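Local coordinates for OBG-type G domain-containing protein (Pyrococcus horikoshii, PDB 2E87) that binds GDP and is probably an Obg-type GTP-binding protein of the NOG1 family, its cellular role unknown, at residues V53-R58 and E107-Y112; E47-T52 and E127-F132. All blocks are in the same frame, centred on the assembly; numbering follows the deposited sequence.

Contact 1: V53-R58 and E107-Y112; sequences VSNVVR and ELEERY
Ser54 of helix 38-67 donates its hydroxyl to the carboxylate of Glu109 on helix 88-117, and that bond dominates a small, buried interface of 116 Å². Glu109 can be followed outward. Its CB lies 3.4 Å from Ser54 OG, so the contact begins at the root of the side chain. CG stands anti to the backbone N (chi1 167°) and the chain stays extended beyond it, which carries the carboxylate across to the facing helix. CG and CD run past the Ser54 side chain, CD at 3.5 Å from Ser54 CB. At the tip, OE1 accepts from Ser54 OG at 2.7 Å; the hydroxyl comes from above the carboxylate plane, 69° out of it. Arg58 NH1 is 3.5 Å from the same Glu109 OE1, a purely electrostatic salt bridge, because none of its N-H bonds is aimed at that oxygen. Arg106 adds a second salt bridge to OE1, so two arginines probably favour the ionised carboxylate. Shortening Glu109 to an alanine is likely to leave the Ser54 hydroxyl without this acceptor and to remove a counter-charge that Arg58 and Arg106 share. The short segments run antiparallel at 174°, their axes approaching to 10.3 Å, and Ser54 and Glu109 are the residues with nearest CA atoms: a buried polar cluster between antiparallel neighbours of the helical bundle in the NOG1 N-terminal domain.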
# COMPACT_ATOMS: atom_id res chain seq x y z
N VAL A 53 3.47 -34.82 -1.22
CA VAL A 53 3.61 -33.90 -0.10
C VAL A 53 4.43 -32.72 -0.57
O VAL A 53 4.09 -31.58 -0.32
CB VAL A 53 4.33 -34.52 1.10
CG1 VAL A 53 4.72 -33.43 2.12
CG2 VAL A 53 3.42 -35.55 1.75
N SER A 54 5.52 -33.01 -1.26
CA SER A 54 6.38 -31.95 -1.75
C SER A 54 5.65 -30.97 -2.67
O SER A 54 5.79 -29.75 -2.52
CB SER A 54 7.58 -32.53 -2.48
OG SER A 54 8.47 -31.51 -2.88
N ASN A 55 4.86 -31.49 -3.59
CA ASN A 55 4.14 -30.64 -4.53
C ASN A 55 3.01 -29.84 -3.94
O ASN A 55 2.82 -28.68 -4.31
CB ASN A 55 3.60 -31.45 -5.70
CG ASN A 55 4.59 -31.55 -6.81
OD1 ASN A 55 5.53 -32.33 -6.73
ND2 ASN A 55 4.40 -30.74 -7.85
N VAL A 56 2.26 -30.45 -3.04
CA VAL A 56 1.15 -29.74 -2.44
C VAL A 56 1.65 -28.59 -1.59
O VAL A 56 1.11 -27.49 -1.65
CB VAL A 56 0.29 -30.71 -1.61
CG1 VAL A 56 -0.70 -29.96 -0.75
CG2 VAL A 56 -0.45 -31.63 -2.56
N VAL A 57 2.70 -28.83 -0.81
CA VAL A 57 3.24 -27.77 0.03
C VAL A 57 3.84 -26.66 -0.82
O VAL A 57 3.55 -25.48 -0.61
CB VAL A 57 4.33 -28.31 0.98
CG1 VAL A 57 5.07 -27.15 1.62
CG2 VAL A 57 3.72 -29.20 2.03
N ARG A 58 4.67 -27.03 -1.78
CA ARG A 58 5.32 -26.04 -2.62
C ARG A 58 4.33 -25.26 -3.46
O ARG A 58 4.52 -24.07 -3.68
CB ARG A 58 6.40 -26.70 -3.48
CG ARG A 58 7.65 -27.06 -2.67
CD ARG A 58 8.42 -28.22 -3.30
NE ARG A 58 8.70 -27.95 -4.69
CZ ARG A 58 8.29 -28.71 -5.70
NH1 ARG A 58 7.58 -29.80 -5.47
NH2 ARG A 58 8.58 -28.36 -6.94
N GLU A 107 14.58 -29.70 -2.23
CA GLU A 107 15.84 -30.40 -2.02
C GLU A 107 15.60 -31.69 -1.23
O GLU A 107 16.16 -32.74 -1.55
CB GLU A 107 16.80 -29.48 -1.27
CG GLU A 107 18.19 -30.02 -1.07
CD GLU A 107 19.00 -29.15 -0.12
OE1 GLU A 107 18.89 -27.91 -0.22
OE2 GLU A 107 19.74 -29.71 0.73
N LEU A 108 14.78 -31.61 -0.20
CA LEU A 108 14.51 -32.80 0.59
C LEU A 108 13.81 -33.85 -0.27
O LEU A 108 14.12 -35.03 -0.18
CB LEU A 108 13.65 -32.45 1.81
CG LEU A 108 14.39 -31.64 2.89
CD1 LEU A 108 13.41 -31.17 3.97
CD2 LEU A 108 15.48 -32.51 3.49
N GLU A 109 12.87 -33.42 -1.10
CA GLU A 109 12.15 -34.33 -1.97
C GLU A 109 13.10 -35.11 -2.86
O GLU A 109 13.08 -36.34 -2.90
CB GLU A 109 11.17 -33.57 -2.86
CG GLU A 109 10.62 -34.43 -4.00
CD GLU A 109 9.76 -33.65 -4.97
OE1 GLU A 109 9.83 -32.41 -5.00
OE2 GLU A 109 9.00 -34.29 -5.73
N GLU A 110 13.95 -34.39 -3.58
CA GLU A 110 14.91 -35.01 -4.46
C GLU A 110 15.81 -35.94 -3.66
O GLU A 110 16.11 -37.05 -4.09
CB GLU A 110 15.72 -33.93 -5.17
CG GLU A 110 16.90 -34.46 -5.95
CD GLU A 110 17.44 -33.44 -6.94
OE1 GLU A 110 16.79 -33.21 -7.98
OE2 GLU A 110 18.52 -32.87 -6.67
N ARG A 111 16.23 -35.49 -2.48
CA ARG A 111 17.09 -36.31 -1.63
C ARG A 111 16.41 -37.63 -1.20
O ARG A 111 17.01 -38.70 -1.34
CB ARG A 111 17.52 -35.52 -0.39
CG ARG A 111 17.86 -36.39 0.84
CD ARG A 111 19.35 -36.44 1.15
NE ARG A 111 19.92 -35.11 1.33
CZ ARG A 111 19.60 -34.29 2.33
NH1 ARG A 111 18.71 -34.66 3.24
NH2 ARG A 111 20.15 -33.09 2.40
N TYR A 112 15.18 -37.56 -0.70
CA TYR A 112 14.49 -38.75 -0.24
C TYR A 112 13.97 -39.68 -1.34
O TYR A 112 13.95 -40.89 -1.15
CB TYR A 112 13.36 -38.35 0.72
CG TYR A 112 13.90 -38.09 2.10
CD1 TYR A 112 14.07 -39.13 3.00
CD2 TYR A 112 14.36 -36.82 2.46
CE1 TYR A 112 14.67 -38.93 4.22
CE2 TYR A 112 14.98 -36.61 3.68
CZ TYR A 112 15.14 -37.67 4.55
OH TYR A 112 15.78 -37.48 5.75

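Contact 2: E47-T52 and E127-F132; sequences ELRVRT and ELRRQF
Val50 and Phe132 form the apolar half of a contact between parallel neighbours in the NOG1 N-terminal helical bundle, where helix 38-67 runs beside helix 122-142. The segment axes differ in direction by 9° and approach to 10.0 Å, and 212 Å² is buried. The main apolar interaction is a CH-pi contact: Val50 CG1 sits over one face of the Phe132 ring, 3.8 Å from its centroid and only 9° off the ring normal. The other methyl, CG2, reaches the base of the ring, 3.9 Å from Phe132 CD2. Phe132 is put there by its first torsion, with CG anti to the backbone N, which sends the ring across to the partner helix. Backbone packing joins in on the same residue, for Val50 O approaches Phe132 CE2 at 3.4 Å. The remaining interaction is aliphatic packing between two arginines, Arg49 and Arg129, whose guanidinium planes are turned 73° apart. Glu46, just before the first segment, makes salt bridges through its OE1 to both Arg129 NE and Arg49 NH1, so the two arginines share one carboxylate, which probably balances part of their charge. Where the two side chains meet, the touching atoms are the methylenes beside the charged groups, Arg49 CD and Arg129 CD, 3.6 Å apart.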
# COMPACT_ATOMS: atom_id res chain seq x y z
N GLU A 47 7.38 -43.34 -2.77
CA GLU A 47 7.93 -42.31 -3.65
C GLU A 47 6.81 -41.35 -4.05
O GLU A 47 7.01 -40.13 -4.09
CB GLU A 47 8.52 -42.93 -4.92
CG GLU A 47 9.89 -43.49 -4.75
CD GLU A 47 10.36 -44.28 -5.96
OE1 GLU A 47 10.28 -43.74 -7.10
OE2 GLU A 47 10.80 -45.43 -5.77
N LEU A 48 5.64 -41.91 -4.35
CA LEU A 48 4.51 -41.09 -4.75
C LEU A 48 4.13 -40.18 -3.59
O LEU A 48 3.86 -39.00 -3.80
CB LEU A 48 3.31 -41.96 -5.14
CG LEU A 48 2.02 -41.19 -5.45
CD1 LEU A 48 2.20 -40.25 -6.65
CD2 LEU A 48 0.92 -42.18 -5.73
N ARG A 49 4.12 -40.71 -2.38
CA ARG A 49 3.77 -39.91 -1.22
C ARG A 49 4.76 -38.76 -1.06
O ARG A 49 4.35 -37.61 -0.86
CB ARG A 49 3.78 -40.75 0.06
CG ARG A 49 2.65 -41.73 0.19
CD ARG A 49 2.58 -42.22 1.64
NE ARG A 49 1.44 -43.11 1.87
CZ ARG A 49 1.40 -44.38 1.50
NH1 ARG A 49 2.44 -44.92 0.89
NH2 ARG A 49 0.30 -45.10 1.72
N VAL A 50 6.05 -39.07 -1.14
CA VAL A 50 7.06 -38.03 -0.98
C VAL A 50 6.89 -36.91 -2.01
O VAL A 50 7.05 -35.73 -1.68
CB VAL A 50 8.48 -38.61 -1.09
CG1 VAL A 50 9.49 -37.50 -1.25
CG2 VAL A 50 8.78 -39.42 0.15
N ARG A 51 6.53 -37.26 -3.24
CA ARG A 51 6.34 -36.26 -4.28
C ARG A 51 5.07 -35.45 -4.10
O ARG A 51 5.05 -34.26 -4.38
CB ARG A 51 6.32 -36.90 -5.67
CG ARG A 51 7.59 -37.59 -6.07
CD ARG A 51 7.75 -37.54 -7.58
NE ARG A 51 8.81 -38.43 -8.05
CZ ARG A 51 8.66 -39.75 -8.19
NH1 ARG A 51 7.49 -40.32 -7.91
NH2 ARG A 51 9.68 -40.48 -8.62
N THR A 52 4.00 -36.11 -3.66
CA THR A 52 2.73 -35.43 -3.47
C THR A 52 2.83 -34.43 -2.32
O THR A 52 2.34 -33.31 -2.42
CB THR A 52 1.59 -36.46 -3.21
OG1 THR A 52 1.61 -37.46 -4.24
CG2 THR A 52 0.23 -35.76 -3.24
N GLU A 127 10.94 -46.15 6.77
CA GLU A 127 11.59 -45.17 7.63
C GLU A 127 11.96 -43.88 6.90
O GLU A 127 11.88 -42.79 7.47
CB GLU A 127 12.84 -45.78 8.29
CG GLU A 127 12.52 -46.82 9.36
CD GLU A 127 13.72 -47.65 9.81
OE1 GLU A 127 13.67 -48.22 10.93
OE2 GLU A 127 14.72 -47.76 9.05
N LEU A 128 12.34 -44.01 5.64
CA LEU A 128 12.70 -42.85 4.84
C LEU A 128 11.49 -41.96 4.55
O LEU A 128 11.59 -40.74 4.63
CB LEU A 128 13.40 -43.29 3.55
CG LEU A 128 14.81 -43.90 3.69
CD1 LEU A 128 15.28 -44.51 2.36
CD2 LEU A 128 15.79 -42.83 4.14
N ARG A 129 10.33 -42.54 4.23
CA ARG A 129 9.15 -41.69 3.99
C ARG A 129 8.81 -40.99 5.31
O ARG A 129 8.49 -39.80 5.34
CB ARG A 129 7.91 -42.50 3.58
CG ARG A 129 6.63 -41.85 4.14
CD ARG A 129 5.34 -42.63 3.95
NE ARG A 129 5.40 -43.99 4.47
CZ ARG A 129 5.50 -44.32 5.76
NH1 ARG A 129 5.56 -43.39 6.70
NH2 ARG A 129 5.56 -45.60 6.09
N ARG A 130 8.86 -41.76 6.39
CA ARG A 130 8.55 -41.24 7.70
C ARG A 130 9.47 -40.07 8.05
O ARG A 130 9.02 -39.06 8.60
CB ARG A 130 8.66 -42.36 8.73
CG ARG A 130 7.88 -42.11 10.00
CD ARG A 130 8.05 -43.27 10.97
NE ARG A 130 7.58 -44.53 10.40
CZ ARG A 130 8.26 -45.68 10.42
NH1 ARG A 130 9.46 -45.74 10.99
NH2 ARG A 130 7.74 -46.76 9.87
N GLN A 131 10.74 -40.19 7.70
CA GLN A 131 11.69 -39.11 7.98
C GLN A 131 11.36 -37.86 7.19
O GLN A 131 11.41 -36.76 7.72
CB GLN A 131 13.12 -39.53 7.66
CG GLN A 131 13.72 -40.54 8.60
CD GLN A 131 15.20 -40.73 8.33
OE1 GLN A 131 15.99 -39.78 8.45
NE2 GLN A 131 15.60 -41.95 7.96
N PHE A 132 11.04 -38.04 5.91
CA PHE A 132 10.71 -36.92 5.04
C PHE A 132 9.51 -36.17 5.62
O PHE A 132 9.56 -34.95 5.80
CB PHE A 132 10.43 -37.42 3.62
CG PHE A 132 9.99 -36.35 2.68
CD1 PHE A 132 10.92 -35.46 2.14
CD2 PHE A 132 8.64 -36.21 2.35
CE1 PHE A 132 10.50 -34.43 1.28
CE2 PHE A 132 8.22 -35.20 1.50
CZ PHE A 132 9.15 -34.30 0.95

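From the N terminus, helix 38-67 enters both contacts in succession: 47-52 first, then 53-58 on the next turns. The chain later returns along helix 88-117, where 107-112 meets 53-58 and closes contact 1 over 48 mostly helical residues. It turns again into helix 122-142, and 127-132 meets 47-52, closing contact 2 over 74. The inner closure thus falls wholly within the outer one, without crossing. The centres of the two contacts lie about 8 Å apart and the two touch: Glu109 N lies 3.5 Å from Phe132 CE1, and Tyr112 CD1 is 3.4 Å from Leu128 O. Together they tie three helices of the bundle into one packed unit, away from the GDP site.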